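Local coordinates for protein putative beta-glucosidase (Bifidobacterium adolescentis, PDB 5WAB) that hydrolyses beta-glucosides as a glycoside hydrolase of family 3 and may also release terminal alpha-L-arabinopyranose from the ginsenoside Rb2, at residues S126-L131 against Y540-G545; G133-G138 against K603-V608; V586-G591 against R625-W630; T645-T650 against A656-V661. One frame throughout, in Å; residues are numbered along the deposited sequence.

How the interactions relate
Interactions 1 and 2 both use helix 129-144 of the barrel domain, with centres about 11 Å apart. In interaction 1 a loop phenylalanine meets the polar cap and first turn of this helix at a fully buried site, whereas in interaction 2 a strand phenylalanine rests on its next turn, partly open. Interactions 2, 3 and 4 all reach the antiparallel sheet of the fibronectin type III-like domain, in which 580-590 pairs with 601-610 on one side and 642-648 on the other. Interaction 3 is buried and apolar, packing against a sheet face. Interaction 4, the one built on cross-segment hydrogen bonds, lies at the sheet margin, with V646 and V648 buried on one face and V658 and V660 exposed on the other.

Interaction 1: residues S126-L131 against Y540-G545; sequences SEDPYL and YPFGFG
F542, carried on a type II beta turn, packs against the start of helix 129-144, meeting S126, E127, the N-cap D128 and L131 of the first turn. The beta turn runs from P541 to F544, with G543 in its positive-phi position. With CG anti to the backbone N (chi1 174°), the F542 side chain extends away from the turn, and its CZ lies 3.7 Å from L131 CD2 and 3.8 Å from D128 CB. S126 OG comes to the ring edge, near its plane, 3.6 Å from F542 CE1. The oxygen accepts from D128 N at 2.8 Å (167°), an ST turn, and the hydroxyl is further bonded to A495 O. D128 OD2 in turn receives L131 N at 3.0 Å on the anti side of the carboxylate. OD1 is held by R529 in a salt bridge and by the hydroxyl of Y528, whose ring stacks on F542. E127 slides past F542 in the opposite direction, its carboxylate turned 20° from the ring plane and its oxygens bound to T497 N and Y528 N. Around one ring, then, an ST turn running into an aspartate N-cap joins the barrel domain to a turn of the C-terminal domain.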
loop_
_atom_site.group_PDB
_atom_site.type_symbol
_atom_site.label_atom_id
_atom_site.label_comp_id
_atom_site.label_asym_id
_atom_site.label_seq_id
_atom_site.Cartn_x
_atom_site.Cartn_y
_atom_site.Cartn_z
ATOM N N SER A 126 2.670 -1.479 -0.953
ATOM C CA SER A 126 3.956 -2.165 -1.022
ATOM C C SER A 126 4.065 -2.963 -2.312
ATOM O O SER A 126 3.095 -3.135 -3.052
ATOM C CB SER A 126 4.167 -3.086 0.188
ATOM O OG SER A 126 5.360 -3.842 0.070
ATOM N N GLU A 127 5.284 -3.435 -2.575
ATOM C CA GLU A 127 5.527 -4.460 -3.579
ATOM C C GLU A 127 5.303 -5.859 -3.030
ATOM O O GLU A 127 5.307 -6.821 -3.805
ATOM C CB GLU A 127 6.966 -4.364 -4.095
ATOM C CG GLU A 127 8.009 -4.836 -3.080
ATOM C CD GLU A 127 9.437 -4.479 -3.458
ATOM O OE1 GLU A 127 9.663 -3.372 -3.987
ATOM O OE2 GLU A 127 10.336 -5.318 -3.240
ATOM N N ASP A 128 5.125 -5.997 -1.716
ATOM C CA ASP A 128 4.987 -7.293 -1.077
ATOM C C ASP A 128 3.545 -7.516 -0.657
ATOM O O ASP A 128 2.940 -6.619 -0.058
ATOM C CB ASP A 128 5.901 -7.395 0.142
ATOM C CG ASP A 128 5.792 -8.738 0.827
ATOM O OD1 ASP A 128 6.326 -9.711 0.256
ATOM O OD2 ASP A 128 5.167 -8.832 1.908
ATOM N N PRO A 129 2.955 -8.681 -0.947
ATOM C CA PRO A 129 1.539 -8.874 -0.583
ATOM C C PRO A 129 1.287 -8.925 0.918
ATOM O O PRO A 129 0.283 -8.370 1.383
ATOM C CB PRO A 129 1.180 -10.193 -1.280
ATOM C CG PRO A 129 2.483 -10.909 -1.440
ATOM C CD PRO A 129 3.515 -9.842 -1.661
ATOM N N TYR A 130 2.175 -9.551 1.696
ATOM C CA TYR A 130 1.946 -9.660 3.137
ATOM C C TYR A 130 1.950 -8.291 3.800
ATOM O O TYR A 130 1.097 -7.992 4.643
ATOM C CB TYR A 130 3.008 -10.549 3.782
ATOM C CG TYR A 130 2.788 -10.805 5.259
ATOM C CD1 TYR A 130 3.214 -9.888 6.211
ATOM C CD2 TYR A 130 2.195 -11.977 5.706
ATOM C CE1 TYR A 130 3.030 -10.112 7.565
ATOM C CE2 TYR A 130 2.015 -12.212 7.065
ATOM C CZ TYR A 130 2.431 -11.274 7.989
ATOM O OH TYR A 130 2.253 -11.493 9.340
ATOM N N LEU A 131 2.932 -7.458 3.458
ATOM C CA LEU A 131 3.022 -6.130 4.051
ATOM C C LEU A 131 1.806 -5.283 3.695
ATOM O O LEU A 131 1.239 -4.602 4.558
ATOM C CB LEU A 131 4.304 -5.446 3.583
ATOM C CG LEU A 131 4.613 -4.065 4.158
ATOM C CD1 LEU A 131 4.896 -4.148 5.654
ATOM C CD2 LEU A 131 5.777 -3.416 3.415
ATOM N N TYR A 540 18.810 0.389 -2.160
ATOM C CA TYR A 540 18.376 0.192 -0.787
ATOM C C TYR A 540 17.334 -0.923 -0.769
ATOM O O TYR A 540 16.359 -0.876 -1.546
ATOM C CB TYR A 540 17.820 1.489 -0.193
ATOM C CG TYR A 540 18.843 2.608 -0.181
ATOM C CD1 TYR A 540 19.719 2.769 0.886
ATOM C CD2 TYR A 540 18.952 3.487 -1.257
ATOM C CE1 TYR A 540 20.669 3.785 0.890
ATOM C CE2 TYR A 540 19.895 4.503 -1.261
ATOM C CZ TYR A 540 20.751 4.647 -0.187
ATOM O OH TYR A 540 21.689 5.658 -0.190
ATOM N N PRO A 541 17.511 -1.937 0.075
ATOM C CA PRO A 541 16.648 -3.119 0.010
ATOM C C PRO A 541 15.313 -2.912 0.710
ATOM O O PRO A 541 15.128 -2.017 1.537
ATOM C CB PRO A 541 17.471 -4.191 0.730
ATOM C CG PRO A 541 18.256 -3.414 1.738
ATOM C CD PRO A 541 18.571 -2.082 1.090
ATOM N N PHE A 542 14.374 -3.779 0.349
ATOM C CA PHE A 542 13.073 -3.817 0.996
ATOM C C PHE A 542 13.237 -3.992 2.503
ATOM O O PHE A 542 14.026 -4.823 2.961
ATOM C CB PHE A 542 12.252 -4.958 0.394
ATOM C CG PHE A 542 10.939 -5.195 1.072
ATOM C CD1 PHE A 542 9.828 -4.440 0.740
ATOM C CD2 PHE A 542 10.814 -6.191 2.028
ATOM C CE1 PHE A 542 8.616 -4.663 1.361
ATOM C CE2 PHE A 542 9.612 -6.418 2.651
ATOM C CZ PHE A 542 8.507 -5.656 2.318
ATOM N N GLY A 543 12.496 -3.196 3.272
ATOM C CA GLY A 543 12.568 -3.253 4.718
ATOM C C GLY A 543 13.749 -2.540 5.347
ATOM O O GLY A 543 13.989 -2.720 6.546
ATOM N N PHE A 544 14.489 -1.731 4.591
ATOM C CA PHE A 544 15.659 -1.046 5.120
ATOM C C PHE A 544 15.288 0.321 5.683
ATOM O O PHE A 544 14.380 0.997 5.193
ATOM C CB PHE A 544 16.736 -0.876 4.043
ATOM C CG PHE A 544 17.925 -0.061 4.494
ATOM C CD1 PHE A 544 18.972 -0.653 5.179
ATOM C CD2 PHE A 544 17.990 1.300 4.233
ATOM C CE1 PHE A 544 20.059 0.098 5.596
ATOM C CE2 PHE A 544 19.074 2.053 4.647
ATOM C CZ PHE A 544 20.110 1.452 5.327
ATOM N N GLY A 545 16.015 0.725 6.722
ATOM C CA GLY A 545 15.835 2.036 7.308
ATOM C C GLY A 545 16.762 2.287 8.478
ATOM O O GLY A 545 16.960 1.406 9.319
#

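Interaction 2: residues G133-G138 against K603-V608; sequences GHEAVG and KGFRKV
The backbones of helix segment 133-138 and strand segment 603-608 stay well apart, H134 CA and G604 CA being the nearest alpha carbons at 9.0 Å, and F605 spans the gap to H134 and E135. Its CG sits between the backbone N and the carbonyl carbon (chi1 61°), a rotation that brings the far end of the ring nearer to the helix than its CB direction alone would suggest. CE2 and CZ of F605 are each 4.0 Å from H134 CB, and the same CZ is 4.3 Å from E135 CG. The approach is oblique, and no polar group bonds across the segments: the contact consists of methylene carbons against the far end of the ring, CE2 and CZ. The polar ends turn elsewhere. H134 ND1 is hydrogen-bonded to Y130 O, and the imidazole stacks with the rings of Y130 and H186. E135 OE2 makes a weak hydrogen bond with W81 N, and the W81 ring meets F605 edge-to-face, so one tryptophan is shared by both residues. Just before F605, K603 and G604 both face V586 in a classic beta bulge. F605 also packs on Y130 and L131, one turn earlier in the helix. The contact thus lies where helix 129-144 of the barrel domain runs beside the outermost strand 601-610 of the fibronectin-like sheet, whose neighbour in the sheet is strand 580-590.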
loop_
_atom_site.group_PDB
_atom_site.type_symbol
_atom_site.label_atom_id
_atom_site.label_comp_id
_atom_site.label_asym_id
_atom_site.label_seq_id
_atom_site.Cartn_x
_atom_site.Cartn_y
_atom_site.Cartn_z
ATOM N N GLY A 133 -1.244 -6.245 2.905
ATOM C CA GLY A 133 -2.450 -6.714 3.567
ATOM C C GLY A 133 -2.452 -6.406 5.052
ATOM O O GLY A 133 -3.458 -5.950 5.603
ATOM N N HIS A 134 -1.325 -6.654 5.722
ATOM C CA HIS A 134 -1.257 -6.434 7.161
ATOM C C HIS A 134 -1.096 -4.967 7.543
ATOM O O HIS A 134 -1.231 -4.634 8.726
ATOM C CB HIS A 134 -0.126 -7.268 7.761
ATOM C CG HIS A 134 -0.411 -8.738 7.775
ATOM N ND1 HIS A 134 -0.592 -9.474 6.624
ATOM C CD2 HIS A 134 -0.571 -9.603 8.803
ATOM C CE1 HIS A 134 -0.844 -10.731 6.942
ATOM N NE2 HIS A 134 -0.832 -10.837 8.258
ATOM N N GLU A 135 -0.834 -4.086 6.579
ATOM C CA GLU A 135 -0.853 -2.650 6.835
ATOM C C GLU A 135 -2.213 -2.042 6.517
ATOM O O GLU A 135 -2.847 -1.428 7.381
ATOM C CB GLU A 135 0.238 -1.955 6.020
ATOM C CG GLU A 135 1.623 -2.115 6.599
ATOM C CD GLU A 135 2.640 -1.280 5.865
ATOM O OE1 GLU A 135 2.587 -1.246 4.618
ATOM O OE2 GLU A 135 3.478 -0.645 6.537
ATOM N N ALA A 136 -2.677 -2.214 5.278
ATOM C CA ALA A 136 -3.886 -1.529 4.841
ATOM C C ALA A 136 -5.135 -2.007 5.568
ATOM O O ALA A 136 -6.155 -1.307 5.532
ATOM C CB ALA A 136 -4.063 -1.695 3.335
ATOM N N VAL A 137 -5.076 -3.162 6.238
ATOM C CA VAL A 137 -6.224 -3.639 7.006
ATOM C C VAL A 137 -6.583 -2.650 8.105
ATOM O O VAL A 137 -7.740 -2.581 8.533
ATOM C CB VAL A 137 -5.940 -5.043 7.579
ATOM C CG1 VAL A 137 -4.802 -4.984 8.592
ATOM C CG2 VAL A 137 -7.198 -5.654 8.210
ATOM N N GLY A 138 -5.607 -1.864 8.572
ATOM C CA GLY A 138 -5.897 -0.863 9.580
ATOM C C GLY A 138 -6.889 0.180 9.107
ATOM O O GLY A 138 -7.686 0.689 9.902
ATOM N N LYS A 603 7.023 -12.882 6.111
ATOM C CA LYS A 603 5.903 -13.600 6.714
ATOM C C LYS A 603 5.543 -13.095 8.109
ATOM O O LYS A 603 4.760 -13.751 8.806
ATOM C CB LYS A 603 6.180 -15.107 6.762
ATOM C CG LYS A 603 6.213 -15.764 5.385
ATOM C CD LYS A 603 4.882 -15.603 4.647
ATOM C CE LYS A 603 4.905 -16.320 3.305
ATOM N NZ LYS A 603 3.592 -16.237 2.602
ATOM N N GLY A 604 6.089 -11.959 8.535
ATOM C CA GLY A 604 5.721 -11.378 9.812
ATOM C C GLY A 604 6.570 -10.181 10.185
ATOM O O GLY A 604 7.713 -10.067 9.727
ATOM N N PHE A 605 6.020 -9.269 10.987
ATOM C CA PHE A 605 6.782 -8.114 11.441
ATOM C C PHE A 605 6.140 -7.539 12.691
ATOM O O PHE A 605 4.952 -7.754 12.959
ATOM C CB PHE A 605 6.915 -7.045 10.342
ATOM C CG PHE A 605 5.602 -6.469 9.873
ATOM C CD1 PHE A 605 5.044 -5.376 10.509
ATOM C CD2 PHE A 605 4.945 -7.010 8.775
ATOM C CE1 PHE A 605 3.838 -4.843 10.071
ATOM C CE2 PHE A 605 3.748 -6.477 8.335
ATOM C CZ PHE A 605 3.196 -5.393 8.983
ATOM N N ARG A 606 6.962 -6.829 13.465
ATOM C CA ARG A 606 6.516 -6.190 14.697
ATOM C C ARG A 606 7.350 -4.940 14.935
ATOM O O ARG A 606 8.582 -5.012 14.963
ATOM C CB ARG A 606 6.642 -7.136 15.891
ATOM C CG ARG A 606 6.054 -6.530 17.140
ATOM C CD ARG A 606 4.584 -6.090 16.947
ATOM N NE ARG A 606 4.017 -5.609 18.204
ATOM C CZ ARG A 606 2.836 -4.999 18.311
ATOM N NH1 ARG A 606 2.093 -4.788 17.227
ATOM N NH2 ARG A 606 2.392 -4.578 19.496
ATOM N N LYS A 607 6.694 -3.795 15.088
ATOM C CA LYS A 607 7.361 -2.545 15.432
ATOM C C LYS A 607 7.271 -2.346 16.940
ATOM O O LYS A 607 6.196 -2.503 17.527
ATOM C CB LYS A 607 6.746 -1.353 14.698
ATOM C CG LYS A 607 7.559 -0.058 14.823
ATOM C CD LYS A 607 7.009 1.025 13.913
ATOM C CE LYS A 607 7.983 2.171 13.739
ATOM N NZ LYS A 607 7.496 3.106 12.691
ATOM N N VAL A 608 8.400 -2.007 17.560
ATOM C CA VAL A 608 8.503 -1.875 19.008
ATOM C C VAL A 608 9.148 -0.537 19.335
ATOM O O VAL A 608 10.235 -0.226 18.836
ATOM C CB VAL A 608 9.316 -3.025 19.628
ATOM C CG1 VAL A 608 9.257 -2.950 21.130
ATOM C CG2 VAL A 608 8.807 -4.365 19.139
#

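Interaction 3: residues V586-G591 against R625-W630; sequences VYVAPG and RAFAYW
V588 and the turn at A626-F627 form the close part of this contact. Both methyl carbons of V588, CG1 and CG2, straddle the A626 carbonyl, each 3.6 Å from A626 O, and V588 CB is hardly farther from that oxygen. CG1 lies anti to the backbone N (chi1 167°), which carries it to the F627 ring at 3.7 Å from CD1, while CG2 is 4.1 Å from CE1. The two side chains cross at about a right angle, and the methyls approach the ring obliquely. Strand 580-590 is an inner strand of the four-stranded antiparallel sheet of the fibronectin type III-like domain, and the 3-10 turn at 625-626, leading toward strand 628-631, lies against one of its faces. K603 on the neighbouring strand packs against both V588 and A626, while Y644 meets the F627 ring edge-to-face. Packing loosens away from the A626 oxygen: A626 CB comes only to 4.5 Å of V588 CG2, and P590, although its CB points to the other segment, makes no contact with it. Past P590 the strand gives way to a loop, and G591 is exposed to solvent.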
loop_
_atom_site.group_PDB
_atom_site.type_symbol
_atom_site.label_atom_id
_atom_site.label_comp_id
_atom_site.label_asym_id
_atom_site.label_seq_id
_atom_site.Cartn_x
_atom_site.Cartn_y
_atom_site.Cartn_z
ATOM N N VAL A 586 10.441 -10.952 9.890
ATOM C CA VAL A 586 10.612 -12.397 9.802
ATOM C C VAL A 586 10.398 -12.810 8.355
ATOM O O VAL A 586 9.373 -12.470 7.752
ATOM C CB VAL A 586 9.644 -13.152 10.733
ATOM C CG1 VAL A 586 9.754 -14.657 10.506
ATOM C CG2 VAL A 586 9.923 -12.805 12.186
ATOM N N TYR A 587 11.375 -13.520 7.796
ATOM C CA TYR A 587 11.301 -14.070 6.452
ATOM C C TYR A 587 11.358 -15.590 6.517
ATOM O O TYR A 587 11.939 -16.164 7.440
ATOM C CB TYR A 587 12.447 -13.537 5.574
ATOM C CG TYR A 587 12.404 -12.041 5.357
ATOM C CD1 TYR A 587 12.888 -11.165 6.316
ATOM C CD2 TYR A 587 11.896 -11.508 4.182
ATOM C CE1 TYR A 587 12.847 -9.803 6.121
ATOM C CE2 TYR A 587 11.852 -10.150 3.979
ATOM C CZ TYR A 587 12.328 -9.301 4.952
ATOM O OH TYR A 587 12.283 -7.944 4.746
ATOM N N VAL A 588 10.735 -16.246 5.543
ATOM C CA VAL A 588 10.792 -17.698 5.426
ATOM C C VAL A 588 11.589 -18.033 4.176
ATOM O O VAL A 588 11.210 -17.638 3.067
ATOM C CB VAL A 588 9.392 -18.330 5.381
ATOM C CG1 VAL A 588 9.485 -19.787 4.951
ATOM C CG2 VAL A 588 8.726 -18.223 6.748
ATOM N N ALA A 589 12.689 -18.765 4.357
ATOM C CA ALA A 589 13.555 -19.167 3.252
ATOM C C ALA A 589 13.389 -20.661 3.015
ATOM O O ALA A 589 13.985 -21.476 3.737
ATOM C CB ALA A 589 15.020 -18.827 3.544
ATOM N N PRO A 590 12.603 -21.069 2.027
ATOM C CA PRO A 590 12.338 -22.492 1.824
ATOM C C PRO A 590 13.456 -23.172 1.056
ATOM O O PRO A 590 14.205 -22.551 0.298
ATOM C CB PRO A 590 11.039 -22.490 1.013
ATOM C CG PRO A 590 11.131 -21.225 0.219
ATOM C CD PRO A 590 11.840 -20.223 1.092
ATOM N N GLY A 591 13.553 -24.481 1.265
ATOM C CA GLY A 591 14.473 -25.287 0.499
ATOM C C GLY A 591 13.977 -25.542 -0.908
ATOM O O GLY A 591 12.933 -25.047 -1.332
ATOM N N ARG A 625 0.239 -21.190 5.952
ATOM C CA ARG A 625 0.396 -20.307 4.802
ATOM C C ARG A 625 1.747 -19.594 4.780
ATOM O O ARG A 625 2.157 -19.103 3.723
ATOM C CB ARG A 625 -0.740 -19.287 4.764
ATOM C CG ARG A 625 -2.063 -19.838 4.224
ATOM C CD ARG A 625 -2.006 -20.026 2.708
ATOM N NE ARG A 625 -1.770 -18.757 2.020
ATOM C CZ ARG A 625 -2.725 -17.906 1.663
ATOM N NH1 ARG A 625 -4.000 -18.188 1.914
ATOM N NH2 ARG A 625 -2.403 -16.771 1.053
ATOM N N ALA A 626 2.455 -19.532 5.909
ATOM C CA ALA A 626 3.796 -18.959 5.893
ATOM C C ALA A 626 4.792 -19.851 5.166
ATOM O O ALA A 626 5.886 -19.387 4.831
ATOM C CB ALA A 626 4.288 -18.702 7.316
ATOM N N PHE A 627 4.442 -21.120 4.939
ATOM C CA PHE A 627 5.326 -22.086 4.298
ATOM C C PHE A 627 4.742 -22.669 3.019
ATOM O O PHE A 627 5.333 -23.593 2.448
ATOM C CB PHE A 627 5.654 -23.227 5.266
ATOM C CG PHE A 627 6.233 -22.765 6.573
ATOM C CD1 PHE A 627 7.587 -22.497 6.688
ATOM C CD2 PHE A 627 5.427 -22.617 7.689
ATOM C CE1 PHE A 627 8.121 -22.073 7.882
ATOM C CE2 PHE A 627 5.956 -22.194 8.890
ATOM C CZ PHE A 627 7.306 -21.922 8.988
ATOM N N ALA A 628 3.614 -22.155 2.542
ATOM C CA ALA A 628 2.878 -22.781 1.453
ATOM C C ALA A 628 2.953 -21.944 0.184
ATOM O O ALA A 628 2.803 -20.719 0.221
ATOM C CB ALA A 628 1.412 -22.988 1.838
ATOM N N TYR A 629 3.144 -22.616 -0.944
ATOM C CA TYR A 629 3.004 -21.989 -2.247
ATOM C C TYR A 629 1.711 -22.460 -2.891
ATOM O O TYR A 629 1.098 -23.437 -2.458
ATOM C CB TYR A 629 4.199 -22.305 -3.161
ATOM C CG TYR A 629 4.466 -23.785 -3.400
ATOM C CD1 TYR A 629 3.755 -24.499 -4.361
ATOM C CD2 TYR A 629 5.443 -24.464 -2.671
ATOM C CE1 TYR A 629 4.005 -25.845 -4.587
ATOM C CE2 TYR A 629 5.697 -25.810 -2.887
ATOM C CZ TYR A 629 4.974 -26.494 -3.846
ATOM O OH TYR A 629 5.228 -27.827 -4.070
ATOM N N TRP A 630 1.293 -21.746 -3.928
ATOM C CA TRP A 630 0.150 -22.185 -4.707
ATOM C C TRP A 630 0.600 -23.229 -5.719
ATOM O O TRP A 630 1.516 -22.986 -6.511
ATOM C CB TRP A 630 -0.515 -21.006 -5.414
ATOM C CG TRP A 630 -1.772 -21.416 -6.102
ATOM C CD1 TRP A 630 -1.926 -21.721 -7.423
ATOM C CD2 TRP A 630 -3.049 -21.610 -5.492
ATOM N NE1 TRP A 630 -3.227 -22.074 -7.677
ATOM C CE2 TRP A 630 -3.938 -22.014 -6.507
ATOM C CE3 TRP A 630 -3.532 -21.466 -4.188
ATOM C CZ2 TRP A 630 -5.282 -22.286 -6.257
ATOM C CZ3 TRP A 630 -4.861 -21.732 -3.940
ATOM C CH2 TRP A 630 -5.725 -22.137 -4.972
#

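Interaction 4: residues T645-T650 against A656-V661; sequences TVEVGT and AAVAVV
V648 O is gripped by two backbone donors, A657 N at 3.1 Å and A656 N at 2.6 Å, because A656 and A657 both face V648 in a classic beta bulge. The bulge lies near the turn of the hairpin formed by strands 642-648 and 654-663, the latter outermost in the fibronectin type III-like sheet. The second bond is short but bent, with 144° at the hydrogen. On the same hydrogen-bonded pair, V648 N meets A657 O nearly along the C=O axis. V646 and A659 are likewise joined in both directions, V646 N to A659 O at 2.9 Å and A659 N to V646 O at 3.1 Å. The side chains of these pairs lie on one face, where V646 and V648 pack on strands 551-560 and 566-574 in the manner of a beta sandwich. T645, E647, V658 and V660 occupy the opposite, more open face. There E647 and V658 run side by side, pointing the same way, with E647 CG 3.7 Å from V658 CG1; E647 OE1 is held by H600 ND1. T645 CG2 lies 4.0 Å from V658 CB, the two side chains meeting at a slant. Beneath them V658 CA donates a CA-H...O contact to V646 O, 3.2 Å long with 141° at the hydrogen.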
loop_
_atom_site.group_PDB
_atom_site.type_symbol
_atom_site.label_atom_id
_atom_site.label_comp_id
_atom_site.label_asym_id
_atom_site.label_seq_id
_atom_site.Cartn_x
_atom_site.Cartn_y
_atom_site.Cartn_z
ATOM N N THR A 645 13.977 -22.306 6.405
ATOM C CA THR A 645 14.804 -21.433 7.224
ATOM C C THR A 645 13.990 -20.209 7.621
ATOM O O THR A 645 13.441 -19.514 6.759
ATOM C CB THR A 645 16.070 -21.007 6.480
ATOM O OG1 THR A 645 16.916 -22.144 6.269
ATOM C CG2 THR A 645 16.825 -19.979 7.299
ATOM N N VAL A 646 13.884 -19.970 8.924
ATOM C CA VAL A 646 13.241 -18.776 9.455
ATOM C C VAL A 646 14.330 -17.747 9.725
ATOM O O VAL A 646 15.278 -18.020 10.470
ATOM C CB VAL A 646 12.440 -19.085 10.727
ATOM C CG1 VAL A 646 11.807 -17.820 11.263
ATOM C CG2 VAL A 646 11.379 -20.130 10.435
ATOM N N GLU A 647 14.214 -16.581 9.094
ATOM C CA GLU A 647 15.175 -15.499 9.241
ATOM C C GLU A 647 14.559 -14.376 10.063
ATOM O O GLU A 647 13.412 -13.981 9.832
ATOM C CB GLU A 647 15.617 -14.965 7.877
ATOM C CG GLU A 647 16.236 -16.025 6.976
ATOM C CD GLU A 647 16.412 -15.551 5.546
ATOM O OE1 GLU A 647 15.745 -14.567 5.158
ATOM O OE2 GLU A 647 17.207 -16.173 4.804
ATOM N N VAL A 648 15.330 -13.847 11.008
ATOM C CA VAL A 648 14.899 -12.746 11.860
ATOM C C VAL A 648 15.892 -11.609 11.687
ATOM O O VAL A 648 17.107 -11.820 11.770
ATOM C CB VAL A 648 14.798 -13.171 13.337
ATOM C CG1 VAL A 648 14.294 -12.018 14.189
ATOM C CG2 VAL A 648 13.896 -14.384 13.480
ATOM N N GLY A 649 15.382 -10.417 11.430
ATOM C CA GLY A 649 16.255 -9.285 11.218
ATOM C C GLY A 649 15.498 -7.980 11.190
ATOM O O GLY A 649 14.350 -7.892 11.631
ATOM N N THR A 650 16.172 -6.952 10.678
ATOM C CA THR A 650 15.595 -5.618 10.587
ATOM C C THR A 650 15.509 -5.136 9.146
ATOM O O THR A 650 15.210 -3.959 8.909
ATOM C CB THR A 650 16.401 -4.638 11.439
ATOM O OG1 THR A 650 17.774 -4.683 11.046
ATOM C CG2 THR A 650 16.298 -5.031 12.902
ATOM N N ALA A 656 19.557 -10.978 11.495
ATOM C CA ALA A 656 20.292 -11.079 12.746
ATOM C C ALA A 656 20.508 -12.522 13.163
ATOM O O ALA A 656 21.576 -12.862 13.682
ATOM C CB ALA A 656 19.559 -10.316 13.853
ATOM N N ALA A 657 19.519 -13.383 12.945
ATOM C CA ALA A 657 19.619 -14.772 13.357
ATOM C C ALA A 657 18.734 -15.611 12.454
ATOM O O ALA A 657 17.753 -15.118 11.894
ATOM C CB ALA A 657 19.222 -14.961 14.822
ATOM N N VAL A 658 19.103 -16.881 12.301
ATOM C CA VAL A 658 18.327 -17.830 11.516
ATOM C C VAL A 658 18.197 -19.120 12.312
ATOM O O VAL A 658 18.955 -19.381 13.249
ATOM C CB VAL A 658 18.946 -18.109 10.128
ATOM C CG1 VAL A 658 19.036 -16.830 9.314
ATOM C CG2 VAL A 658 20.313 -18.757 10.274
ATOM N N ALA A 659 17.198 -19.915 11.941
ATOM C CA ALA A 659 16.973 -21.219 12.543
ATOM C C ALA A 659 16.184 -22.061 11.557
ATOM O O ALA A 659 15.326 -21.542 10.842
ATOM C CB ALA A 659 16.231 -21.109 13.877
ATOM N N VAL A 660 16.480 -23.355 11.523
ATOM C CA VAL A 660 15.893 -24.272 10.555
ATOM C C VAL A 660 14.793 -25.071 11.237
ATOM O O VAL A 660 14.988 -25.600 12.339
ATOM C CB VAL A 660 16.962 -25.201 9.956
ATOM C CG1 VAL A 660 16.325 -26.231 9.032
ATOM C CG2 VAL A 660 18.015 -24.390 9.219
ATOM N N VAL A 661 13.629 -25.139 10.597
ATOM C CA VAL A 661 12.554 -26.018 11.032
ATOM C C VAL A 661 12.248 -26.995 9.908
ATOM O O VAL A 661 12.367 -26.671 8.721
ATOM C CB VAL A 661 11.290 -25.237 11.446
ATOM C CG1 VAL A 661 11.603 -24.363 12.624
ATOM C CG2 VAL A 661 10.773 -24.396 10.293
#